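70 kDa protein (Xanthomonas sp., PDB 4B2N) oxidatively cleaves natural rubber (latex) as a processive, dihaem c-type cytochrome dioxygenase. Local coordinates at residues R294-R299 with P505-W510; A513-N518 with P522-V527; A558-D561 with G566-Y569; Y629-Y632 with D637-G640. One frame throughout, in Å; residues are numbered along the deposited sequence.

The four contacts follow one another along the chain, each closing before the next opens, though interaction 1 joins segments more than 200 residues apart. Interactions 2, 3 and 4 are short-range closures. Centres of interactions 1 and 2 lie about 15 Å apart, those of 2 and 3 about 12 Å, and those of 2 and 4 about 10 Å. Interaction 2 touches all the others: Tyr515 OH to Ala509 O, Trp567 NE1 to Ala513 O, and Asn518 ND2 to Asp637 O. Interaction 1 holds a propionate of one haem; the loop of interaction 2, tied to both the 558-569 hairpin and the 637-640 loop before axial ligand His641, lines the second.

Interaction 1: R294-R299 with P505-W510; sequences RAFKTR and PLYGAW. With HEC (heme c), chain C.
With CG anti to the carbonyl carbon in both Phe296 (chi1 -66°) and Tyr507 (chi1 -69°), the two rings leave their backbones toward each other and meet as an edge-to-face pair. The Tyr507 edge does the touching: CE2 sits over the centre of the Phe296 ring, 3.7 Å from Phe296 CZ, with the planes at 55° and the centroids 4.7 Å apart. Beside this pair Pro505 comes in across Lys297. Its CG lies 3.5 Å from Lys297 CG, and its CD is equally close to Lys297 CD, which is tight for carbon against carbon. The lysine chain runs over the proline and bends at its third torsion, carrying NZ into a 2.8 Å hydrogen bond with O2A of a haem propionate. This is the haem attached through Cys191 and Cys194, so the contact is part of a propionate site in a dihaem c-type cytochrome. Arg294 NH2 donates to the same O2A at 3.0 Å, the oxygen lying at the edge of the guanidinium close to its plane, and also to Arg299 O at 2.9 Å, which fixes how the group is rotated. Two cationic side chains thus share one carboxylate oxygen and would probably stabilise its negative charge. Leu506 begins a type II turn ending at Ala509, whose Gly508 has a positive phi, and that leucine touches the second haem.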
# COMPACT_ATOMS: atom_id res chain seq x y z
N ARG A 294 -3.52 -10.13 0.91
CA ARG A 294 -2.30 -10.34 1.60
C ARG A 294 -1.98 -11.83 1.75
O ARG A 294 -0.82 -12.18 1.80
CB ARG A 294 -2.40 -9.70 3.01
CG ARG A 294 -1.11 -9.79 3.83
CD ARG A 294 -0.38 -8.46 3.86
NE ARG A 294 0.18 -8.21 2.51
CZ ARG A 294 1.30 -8.80 2.09
NH1 ARG A 294 1.96 -9.60 2.92
NH2 ARG A 294 1.80 -8.55 0.85
N ALA A 295 -3.02 -12.65 1.84
CA ALA A 295 -2.92 -14.07 2.21
C ALA A 295 -2.30 -14.85 1.06
O ALA A 295 -2.05 -16.06 1.18
CB ALA A 295 -4.34 -14.64 2.50
N PHE A 296 -2.15 -14.20 -0.10
CA PHE A 296 -1.62 -14.86 -1.30
C PHE A 296 -0.26 -14.35 -1.75
O PHE A 296 0.37 -14.86 -2.71
CB PHE A 296 -2.67 -14.80 -2.44
CG PHE A 296 -3.89 -15.58 -2.12
CD1 PHE A 296 -3.91 -16.95 -2.39
CD2 PHE A 296 -4.98 -14.99 -1.52
CE1 PHE A 296 -5.06 -17.72 -2.06
CE2 PHE A 296 -6.10 -15.73 -1.21
CZ PHE A 296 -6.15 -17.08 -1.49
N LYS A 297 0.24 -13.40 -1.02
CA LYS A 297 1.47 -12.73 -1.45
C LYS A 297 2.62 -13.13 -0.58
O LYS A 297 2.65 -12.82 0.62
CB LYS A 297 1.23 -11.21 -1.47
CG LYS A 297 0.19 -10.87 -2.52
CD LYS A 297 -0.31 -9.41 -2.45
CE LYS A 297 0.66 -8.52 -3.25
NZ LYS A 297 0.12 -7.08 -3.22
N THR A 298 3.58 -13.83 -1.17
CA THR A 298 4.83 -14.19 -0.46
C THR A 298 5.68 -13.02 -0.07
O THR A 298 6.44 -13.13 0.94
CB THR A 298 5.68 -15.17 -1.33
OG1 THR A 298 6.01 -14.48 -2.56
CG2 THR A 298 4.89 -16.48 -1.64
N ARG A 299 5.49 -11.86 -0.74
CA ARG A 299 6.33 -10.69 -0.45
C ARG A 299 5.48 -9.48 -0.07
O ARG A 299 4.30 -9.43 -0.39
CB ARG A 299 7.18 -10.26 -1.67
CG ARG A 299 7.91 -11.41 -2.36
CD ARG A 299 8.93 -12.09 -1.46
NE ARG A 299 10.07 -11.22 -1.16
CZ ARG A 299 11.10 -11.50 -0.39
NH1 ARG A 299 11.18 -12.66 0.26
NH2 ARG A 299 12.08 -10.59 -0.25
N PRO A 505 -2.03 -10.58 -6.95
CA PRO A 505 -3.26 -11.38 -7.06
C PRO A 505 -4.36 -10.59 -7.76
O PRO A 505 -4.56 -9.32 -7.53
CB PRO A 505 -3.66 -11.65 -5.55
CG PRO A 505 -2.34 -11.54 -4.78
CD PRO A 505 -1.64 -10.39 -5.51
N LEU A 506 -5.09 -11.31 -8.60
CA LEU A 506 -6.28 -10.74 -9.26
C LEU A 506 -7.58 -11.06 -8.56
O LEU A 506 -8.61 -10.55 -8.97
CB LEU A 506 -6.36 -11.09 -10.76
CG LEU A 506 -5.07 -10.82 -11.55
CD1 LEU A 506 -5.27 -11.16 -13.01
CD2 LEU A 506 -4.75 -9.33 -11.50
N TYR A 507 -7.53 -11.81 -7.45
CA TYR A 507 -8.67 -11.91 -6.56
C TYR A 507 -9.07 -10.50 -6.18
O TYR A 507 -8.27 -9.78 -5.62
CB TYR A 507 -8.28 -12.65 -5.28
CG TYR A 507 -7.98 -14.14 -5.47
CD1 TYR A 507 -8.85 -14.99 -6.20
CD2 TYR A 507 -6.88 -14.70 -4.85
CE1 TYR A 507 -8.59 -16.36 -6.34
CE2 TYR A 507 -6.58 -16.06 -4.97
CZ TYR A 507 -7.48 -16.90 -5.67
OH TYR A 507 -7.20 -18.27 -5.75
N GLY A 508 -10.30 -10.10 -6.41
CA GLY A 508 -10.72 -8.77 -5.83
C GLY A 508 -10.42 -7.67 -6.83
O GLY A 508 -10.93 -6.56 -6.72
N ALA A 509 -9.62 -7.95 -7.86
CA ALA A 509 -9.14 -6.89 -8.74
C ALA A 509 -10.28 -6.24 -9.50
O ALA A 509 -10.17 -5.13 -9.97
CB ALA A 509 -8.14 -7.45 -9.74
N TRP A 510 -11.39 -6.96 -9.65
CA TRP A 510 -12.59 -6.34 -10.22
C TRP A 510 -12.95 -5.00 -9.61
O TRP A 510 -13.49 -4.08 -10.28
CB TRP A 510 -13.74 -7.39 -10.11
CG TRP A 510 -14.41 -7.52 -8.72
CD1 TRP A 510 -14.21 -8.54 -7.77
CD2 TRP A 510 -15.31 -6.58 -8.07
NE1 TRP A 510 -14.96 -8.34 -6.65
CE2 TRP A 510 -15.63 -7.18 -6.74
CE3 TRP A 510 -15.94 -5.40 -8.45
CZ2 TRP A 510 -16.50 -6.60 -5.87
CZ3 TRP A 510 -16.79 -4.80 -7.51
CH2 TRP A 510 -17.07 -5.40 -6.27
FE HEC C . 0.67 0.84 3.81
CHA HEC C . 2.29 -1.18 1.47
CHB HEC C . 0.38 -1.91 5.98
CHC HEC C . -0.32 2.90 6.49
CHD HEC C . 0.36 3.33 1.57
NA HEC C . 1.21 -1.03 3.79
C1A HEC C . 1.73 -1.76 2.67
C2A HEC C . 1.73 -3.20 2.87
C3A HEC C . 1.19 -3.45 4.17
C4A HEC C . 0.87 -2.12 4.68
CMA HEC C . 0.93 -4.80 4.81
CAA HEC C . 2.20 -4.32 1.91
CBA HEC C . 1.07 -4.52 0.91
CGA HEC C . 1.45 -5.46 -0.22
O1A HEC C . 2.57 -5.37 -0.83
O2A HEC C . 0.55 -6.25 -0.53
NB HEC C . 0.26 0.55 5.79
C1B HEC C . 0.09 -0.59 6.48
C2B HEC C . -0.28 -0.45 7.88
C3B HEC C . -0.47 0.94 8.03
C4B HEC C . -0.18 1.47 6.70
CMB HEC C . -0.41 -1.60 8.79
CAB HEC C . -0.80 1.75 9.26
CBB HEC C . 0.17 1.68 10.29
NC HEC C . 0.10 2.71 4.08
C1C HEC C . -0.25 3.49 5.17
C2C HEC C . -0.64 4.88 4.81
C3C HEC C . -0.40 4.97 3.36
C4C HEC C . 0.06 3.64 2.96
CMC HEC C . -1.09 5.92 5.83
CAC HEC C . -0.56 6.15 2.45
CBC HEC C . -0.15 7.40 2.92
ND HEC C . 1.26 1.03 1.87
C1D HEC C . 1.05 2.12 1.14
C2D HEC C . 1.53 2.01 -0.21
C3D HEC C . 2.10 0.70 -0.22
C4D HEC C . 1.90 0.18 1.12
CMD HEC C . 1.48 2.96 -1.35
CAD HEC C . 2.85 0.13 -1.38
CBD HEC C . 4.24 0.85 -1.15
CGD HEC C . 5.17 0.53 -2.29
O1D HEC C . 5.39 1.37 -3.20
O2D HEC C . 5.63 -0.66 -2.32

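Interaction 2: A513-N518 with P522-V527; sequences APYFHN and PNLWGV. With HEC (heme c), chain D.
Val527 is the bump that fills the angle between Tyr515, Phe516 and the haem. Its two methyls part company: CG2 presses on Tyr515 CB at 3.7 Å, while CG1, anti to the backbone N (chi1 174°), reaches 3.8 Å from C3A of the porphyrin and 4.0 Å from Phe516 CE1. The Phe516 side chain slides past the valine in the opposite direction and sets its edge against the meso carbon CHA. Tyr515 is the second bump. Its CE2 presses on the start of helix 524-528, 3.4 Å from Leu524 N, with Asn523 C at the ring edge, and Leu524 CD1 rests 3.7 Å from the Tyr515 OH. Leu524 CG meets the haem methyl CMA. On one face of the tyrosine ring lies Ala513 CA, toward the rim; Ala513 CB comes close to Pro522 O. A cis peptide before Pro514 turns the chain here. Tyr515, Phe516, His517, Leu524 and Val527 belong to the pocket of the haem whose axial ligands are His394 and His641. Tyr515 OH finds its partner in Ala509 O. Within these segments the polar contacts to the haem come from main chain and imidazole: Phe516 N donates to propionate O1A at 2.8 Å, and His517 ND1 to O1D at a modelled 2.5 Å whose exact length is doubtful. Thr428 also hydrogen-bonds this haem. Apolar packing thus seats the porphyrin rim; the N-H donors probably offset propionate charge.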
# COMPACT_ATOMS: atom_id res chain seq x y z
N ALA A 513 -9.93 -0.73 -9.25
CA ALA A 513 -9.41 0.24 -10.21
C ALA A 513 -9.11 1.61 -9.44
O ALA A 513 -9.72 1.91 -8.43
CB ALA A 513 -10.44 0.44 -11.34
N PRO A 514 -8.14 2.43 -9.92
CA PRO A 514 -7.31 2.18 -11.12
C PRO A 514 -6.10 1.25 -10.86
O PRO A 514 -5.80 0.88 -9.69
CB PRO A 514 -6.83 3.58 -11.47
CG PRO A 514 -6.72 4.33 -10.13
CD PRO A 514 -7.86 3.76 -9.32
N TYR A 515 -5.46 0.80 -11.95
CA TYR A 515 -4.52 -0.30 -11.87
C TYR A 515 -3.02 0.12 -12.05
O TYR A 515 -2.73 1.24 -12.54
CB TYR A 515 -4.91 -1.36 -12.94
CG TYR A 515 -6.30 -1.88 -12.67
CD1 TYR A 515 -6.55 -2.70 -11.57
CD2 TYR A 515 -7.39 -1.47 -13.47
CE1 TYR A 515 -7.85 -3.15 -11.31
CE2 TYR A 515 -8.69 -1.92 -13.23
CZ TYR A 515 -8.90 -2.78 -12.12
OH TYR A 515 -10.12 -3.23 -11.76
N PHE A 516 -2.12 -0.83 -11.79
CA PHE A 516 -0.70 -0.67 -11.75
C PHE A 516 -0.27 0.07 -10.49
O PHE A 516 -1.08 0.70 -9.83
CB PHE A 516 -0.10 0.02 -13.00
CG PHE A 516 -0.38 -0.73 -14.27
CD1 PHE A 516 -0.64 -2.09 -14.24
CD2 PHE A 516 -0.33 -0.07 -15.50
CE1 PHE A 516 -0.90 -2.82 -15.41
CE2 PHE A 516 -0.58 -0.76 -16.69
CZ PHE A 516 -0.85 -2.14 -16.63
N HIS A 517 1.01 -0.01 -10.21
CA HIS A 517 1.54 0.47 -8.92
C HIS A 517 1.35 1.95 -8.74
O HIS A 517 1.47 2.41 -7.64
CB HIS A 517 2.99 0.06 -8.77
CG HIS A 517 3.91 0.74 -9.74
ND1 HIS A 517 4.17 0.25 -11.03
CD2 HIS A 517 4.67 1.88 -9.59
CE1 HIS A 517 5.06 1.08 -11.62
NE2 HIS A 517 5.36 2.08 -10.75
N ASN A 518 1.11 2.70 -9.82
CA ASN A 518 0.87 4.15 -9.70
C ASN A 518 -0.62 4.58 -9.90
O ASN A 518 -0.91 5.78 -10.05
CB ASN A 518 1.79 4.94 -10.66
CG ASN A 518 1.57 4.53 -12.14
OD1 ASN A 518 0.73 3.68 -12.42
ND2 ASN A 518 2.43 5.02 -13.04
N PRO A 522 -7.38 3.40 -15.75
CA PRO A 522 -8.63 3.45 -14.99
C PRO A 522 -9.47 2.21 -15.08
O PRO A 522 -10.36 2.04 -14.27
CB PRO A 522 -9.39 4.60 -15.65
CG PRO A 522 -8.89 4.59 -17.08
CD PRO A 522 -7.40 4.29 -16.93
N ASN A 523 -9.22 1.34 -16.07
CA ASN A 523 -10.04 0.12 -16.12
C ASN A 523 -9.27 -1.10 -16.60
O ASN A 523 -8.15 -1.00 -17.10
CB ASN A 523 -11.38 0.31 -16.89
CG ASN A 523 -11.20 0.74 -18.34
OD1 ASN A 523 -12.08 1.47 -18.95
ND2 ASN A 523 -10.12 0.33 -18.92
N LEU A 524 -9.87 -2.26 -16.42
CA LEU A 524 -9.18 -3.48 -16.74
C LEU A 524 -9.00 -3.67 -18.22
O LEU A 524 -7.92 -4.16 -18.71
CB LEU A 524 -9.94 -4.67 -16.13
CG LEU A 524 -8.92 -5.55 -15.44
CD1 LEU A 524 -9.46 -6.00 -14.10
CD2 LEU A 524 -8.54 -6.72 -16.37
N TRP A 525 -10.04 -3.29 -18.97
CA TRP A 525 -9.91 -3.17 -20.44
C TRP A 525 -8.58 -2.52 -20.85
O TRP A 525 -7.86 -3.02 -21.71
CB TRP A 525 -11.11 -2.39 -20.98
CG TRP A 525 -11.08 -2.30 -22.47
CD1 TRP A 525 -10.69 -1.21 -23.24
CD2 TRP A 525 -11.45 -3.35 -23.41
NE1 TRP A 525 -10.79 -1.53 -24.59
CE2 TRP A 525 -11.24 -2.80 -24.74
CE3 TRP A 525 -11.90 -4.65 -23.29
CZ2 TRP A 525 -11.50 -3.54 -25.90
CZ3 TRP A 525 -12.17 -5.39 -24.46
CH2 TRP A 525 -11.96 -4.85 -25.74
N GLY A 526 -8.21 -1.42 -20.19
CA GLY A 526 -7.00 -0.68 -20.51
C GLY A 526 -5.72 -1.44 -20.23
O GLY A 526 -4.76 -1.37 -20.99
N VAL A 527 -5.69 -2.17 -19.14
CA VAL A 527 -4.59 -3.09 -18.86
C VAL A 527 -4.50 -4.05 -20.04
O VAL A 527 -3.40 -4.38 -20.48
CB VAL A 527 -4.87 -3.82 -17.55
CG1 VAL A 527 -3.81 -4.89 -17.30
CG2 VAL A 527 -4.92 -2.79 -16.39
FE HEC D . -0.53 -8.58 -15.43
CHA HEC D . -0.48 -5.82 -13.35
CHB HEC D . -4.09 -8.67 -15.37
CHC HEC D . -0.62 -10.97 -17.87
CHD HEC D . 2.74 -9.23 -14.69
NA HEC D . -1.97 -7.54 -14.46
C1A HEC D . -1.77 -6.33 -13.75
C2A HEC D . -3.05 -5.73 -13.36
C3A HEC D . -4.10 -6.57 -13.95
C4A HEC D . -3.40 -7.62 -14.66
CMA HEC D . -5.59 -6.36 -13.79
CAA HEC D . -3.27 -4.54 -12.43
CBA HEC D . -3.17 -5.23 -11.02
CGA HEC D . -3.13 -4.18 -9.90
O1A HEC D . -3.04 -2.97 -10.26
O2A HEC D . -3.24 -4.45 -8.65
NB HEC D . -2.13 -9.61 -16.45
C1B HEC D . -3.46 -9.57 -16.33
C2B HEC D . -4.22 -10.45 -17.21
C3B HEC D . -3.16 -11.13 -17.98
C4B HEC D . -1.94 -10.54 -17.43
CMB HEC D . -5.72 -10.60 -17.26
CAB HEC D . -3.29 -12.14 -19.09
CBB HEC D . -3.86 -11.63 -20.26
NC HEC D . 0.73 -9.93 -16.04
C1C HEC D . 0.62 -10.76 -17.19
C2C HEC D . 1.85 -11.43 -17.59
C3C HEC D . 2.83 -10.93 -16.65
C4C HEC D . 2.13 -9.94 -15.78
CMC HEC D . 2.07 -12.42 -18.72
CAC HEC D . 4.28 -11.31 -16.65
CBC HEC D . 5.09 -11.25 -17.72
ND HEC D . 0.81 -7.77 -14.22
C1D HEC D . 2.09 -8.06 -14.06
C2D HEC D . 2.89 -7.22 -13.17
C3D HEC D . 1.95 -6.20 -12.78
C4D HEC D . 0.74 -6.61 -13.49
CMD HEC D . 4.34 -7.37 -12.79
CAD HEC D . 2.20 -5.04 -11.85
CBD HEC D . 2.51 -3.85 -12.78
CGD HEC D . 2.75 -2.57 -12.03
O1D HEC D . 3.77 -1.89 -12.20
O2D HEC D . 1.89 -2.28 -11.23

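Interaction 3: A558-D561 with G566-Y569; sequences ASYD and GWKY
Ala558 O receives the ammonium of Lys568, whose extended side chain runs back along the first segment to place NZ 2.8 Å away. Next comes Ser559, whose carbonyl oxygen accepts from Lys568 N at 2.9 Å, the donor tilted out of the carbonyl plane; the same oxygen lies at the edge of the Trp567 indole, and Ser559 CB packs beside CZ3. The serine hydroxyl turns to Asp554 instead. Tyr560 opens the short strand and is paired with Trp567, non-hydrogen-bonded, in an antiparallel two-stranded beta hairpin, 560-561 with 566-567. Although the two side chains diverge at their roots, the rings meet in a T-shaped stack: the Tyr560 edge points at the face of the indole, CD1 over the six-membered ring and 3.8 Å from Trp567 CE3, planes at 85°. Over a face of the tyrosine ring lies the Gly566 peptide, its carbonyl O above the ring centre and its CA in a CH-pi contact 4.0 Å from the ring centroid. Tyr560 OH goes on to Trp510 O, while Trp567 NE1 goes to Ala513 O, tying the hairpin to the haem loop. A water lies between Tyr560 O and Lys568 NZ, accepting from the lysine. Asp561 forms a hydrogen-bonded pair with Gly566: Asp561 N donates to Gly566 O over 2.6 Å, almost straight along the C=O axis, and Gly566 N returns a longer bond of 3.3 Å to Asp561 O.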
# COMPACT_ATOMS: atom_id res chain seq x y z
N ALA A 558 -22.77 3.92 -9.80
CA ALA A 558 -23.01 4.62 -11.10
C ALA A 558 -21.73 5.19 -11.71
O ALA A 558 -21.66 5.39 -12.92
CB ALA A 558 -24.05 5.72 -10.97
N SER A 559 -20.71 5.39 -10.88
CA SER A 559 -19.41 5.88 -11.30
C SER A 559 -18.49 4.80 -11.72
O SER A 559 -17.47 5.09 -12.30
CB SER A 559 -18.73 6.68 -10.22
OG SER A 559 -19.54 7.85 -9.98
N TYR A 560 -18.86 3.55 -11.42
CA TYR A 560 -18.05 2.40 -11.78
C TYR A 560 -18.53 1.86 -13.11
O TYR A 560 -19.71 2.08 -13.45
CB TYR A 560 -18.05 1.36 -10.65
CG TYR A 560 -16.71 0.60 -10.55
CD1 TYR A 560 -15.58 1.22 -10.08
CD2 TYR A 560 -16.61 -0.70 -10.97
CE1 TYR A 560 -14.38 0.58 -9.96
CE2 TYR A 560 -15.39 -1.38 -10.84
CZ TYR A 560 -14.29 -0.74 -10.37
OH TYR A 560 -13.13 -1.39 -10.25
N ASP A 561 -17.59 1.30 -13.87
CA ASP A 561 -17.82 0.73 -15.23
C ASP A 561 -17.89 -0.77 -15.07
O ASP A 561 -16.85 -1.42 -14.88
CB ASP A 561 -16.67 1.11 -16.16
CG ASP A 561 -16.91 0.66 -17.62
OD1 ASP A 561 -17.71 -0.27 -17.79
OD2 ASP A 561 -16.29 1.25 -18.54
N GLY A 566 -13.76 -0.93 -13.99
CA GLY A 566 -12.98 0.21 -13.53
C GLY A 566 -13.82 1.47 -13.39
O GLY A 566 -15.05 1.38 -13.48
N TRP A 567 -13.17 2.63 -13.19
CA TRP A 567 -13.89 3.93 -13.10
C TRP A 567 -14.38 4.32 -14.47
O TRP A 567 -13.70 4.15 -15.45
CB TRP A 567 -13.00 5.03 -12.48
CG TRP A 567 -12.73 4.60 -11.07
CD1 TRP A 567 -11.57 4.00 -10.54
CD2 TRP A 567 -13.71 4.61 -9.99
NE1 TRP A 567 -11.79 3.63 -9.22
CE2 TRP A 567 -13.06 4.00 -8.83
CE3 TRP A 567 -15.05 5.01 -9.89
CZ2 TRP A 567 -13.72 3.86 -7.60
CZ3 TRP A 567 -15.69 4.89 -8.66
CH2 TRP A 567 -15.04 4.30 -7.53
N LYS A 568 -15.58 4.86 -14.50
CA LYS A 568 -15.98 5.64 -15.67
C LYS A 568 -15.02 6.85 -15.71
O LYS A 568 -14.55 7.34 -14.67
CB LYS A 568 -17.45 6.08 -15.55
CG LYS A 568 -18.41 4.94 -15.67
CD LYS A 568 -19.85 5.38 -15.63
CE LYS A 568 -20.78 4.32 -16.16
NZ LYS A 568 -22.11 4.68 -15.61
N TYR A 569 -14.66 7.31 -16.89
CA TYR A 569 -13.78 8.48 -16.89
C TYR A 569 -14.13 9.27 -18.12
O TYR A 569 -14.78 8.75 -19.06
CB TYR A 569 -12.29 8.07 -16.93
CG TYR A 569 -11.94 7.27 -18.16
CD1 TYR A 569 -11.58 7.94 -19.33
CD2 TYR A 569 -11.97 5.87 -18.15
CE1 TYR A 569 -11.30 7.26 -20.47
CE2 TYR A 569 -11.67 5.17 -19.29
CZ TYR A 569 -11.33 5.89 -20.44
OH TYR A 569 -10.99 5.31 -21.59
O HOH W 1 -22.48 2.16 -13.85

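Interaction 4: Y629-Y632 with D637-G640; sequences YNSY and DNGG
Ser631 and Asp637 bring their backbones together with CA atoms 4.7 Å apart, in a contact where Asp637 CA offers a CA-H...O approach to Ser631 O at 3.4 Å, with 134° at the hydrogen. Two Asx turns frame this junction. Asn630 OD1 accepts from Tyr632 N at 2.9 Å, the donor lying above the carbonyl plane of the amide, and Asp637 OD2 accepts from Gly639 N at 2.8 Å, from above the carboxylate plane. The first starts from the last residue of strand 629-630, an outermost strand of a three-stranded antiparallel sheet beside 536-538; the second lies in the loop just before His641, an axial ligand of a haem iron. Asp637 N has its partner in Asp429. Between the side chains the touch is small: the backbone puts Asn638 CB beside the serine oxygen, 3.3 Å from Ser631 OG. The first torsion (65°) holds Asn638 CG between backbone N and carbonyl carbon, and OD1 hydrogen-bonds to Lys535 NZ. Ser631 OG has a weak hydrogen bond to Lys535 O, so one lysine meets both residues. Ser631 OG also lies in plane at the edge of the Tyr629 ring, and Tyr629 OH is hydrogen-bonded to Asn636 O. A water links the two segments, donating to Ser631 O at 2.9 Å; its modelled 2.5 Å to Asp637 OD1 is shorter than usual and doubtful in its exact length.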
# COMPACT_ATOMS: atom_id res chain seq x y z
N TYR A 629 -6.40 12.47 -13.14
CA TYR A 629 -5.15 11.73 -13.20
C TYR A 629 -4.34 12.21 -14.41
O TYR A 629 -4.83 12.15 -15.55
CB TYR A 629 -5.34 10.23 -13.31
CG TYR A 629 -3.97 9.53 -13.18
CD1 TYR A 629 -3.45 9.20 -11.91
CD2 TYR A 629 -3.20 9.25 -14.30
CE1 TYR A 629 -2.21 8.59 -11.78
CE2 TYR A 629 -1.95 8.63 -14.18
CZ TYR A 629 -1.48 8.30 -12.94
OH TYR A 629 -0.24 7.71 -12.82
N ASN A 630 -3.10 12.58 -14.16
CA ASN A 630 -2.18 13.04 -15.19
C ASN A 630 -0.97 12.10 -15.32
O ASN A 630 -0.03 12.13 -14.49
CB ASN A 630 -1.70 14.44 -14.89
CG ASN A 630 -0.86 15.02 -16.05
OD1 ASN A 630 -0.47 14.29 -16.99
ND2 ASN A 630 -0.63 16.31 -16.01
N SER A 631 -0.99 11.29 -16.39
CA SER A 631 0.10 10.32 -16.67
C SER A 631 1.50 10.92 -16.94
O SER A 631 2.49 10.20 -16.93
CB SER A 631 -0.25 9.46 -17.91
OG SER A 631 -1.13 8.46 -17.54
N TYR A 632 1.55 12.21 -17.28
CA TYR A 632 2.79 12.94 -17.55
C TYR A 632 3.58 13.40 -16.30
O TYR A 632 4.74 13.72 -16.42
CB TYR A 632 2.51 14.12 -18.49
CG TYR A 632 2.07 13.63 -19.81
CD1 TYR A 632 2.89 12.80 -20.54
CD2 TYR A 632 0.79 13.92 -20.31
CE1 TYR A 632 2.52 12.33 -21.78
CE2 TYR A 632 0.39 13.44 -21.56
CZ TYR A 632 1.28 12.64 -22.28
OH TYR A 632 0.95 12.10 -23.50
N ASP A 637 3.59 7.45 -15.37
CA ASP A 637 3.39 6.94 -16.75
C ASP A 637 2.40 5.77 -16.73
O ASP A 637 2.35 5.00 -15.75
CB ASP A 637 4.74 6.49 -17.39
CG ASP A 637 4.57 6.05 -18.82
OD1 ASP A 637 4.33 6.94 -19.60
OD2 ASP A 637 4.67 4.84 -19.15
N ASN A 638 1.62 5.61 -17.82
CA ASN A 638 0.58 4.61 -17.85
C ASN A 638 0.98 3.50 -18.81
O ASN A 638 0.14 2.71 -19.19
CB ASN A 638 -0.77 5.23 -18.26
CG ASN A 638 -0.76 5.74 -19.69
OD1 ASN A 638 0.30 6.00 -20.22
ND2 ASN A 638 -1.93 5.87 -20.30
N GLY A 639 2.26 3.46 -19.19
CA GLY A 639 2.73 2.52 -20.26
C GLY A 639 3.10 1.21 -19.64
O GLY A 639 3.11 1.07 -18.41
N GLY A 640 3.43 0.21 -20.46
CA GLY A 640 3.85 -1.07 -19.88
C GLY A 640 2.78 -2.15 -19.83
O GLY A 640 1.63 -1.96 -20.25
O HOH W 2 2.70 8.86 -19.50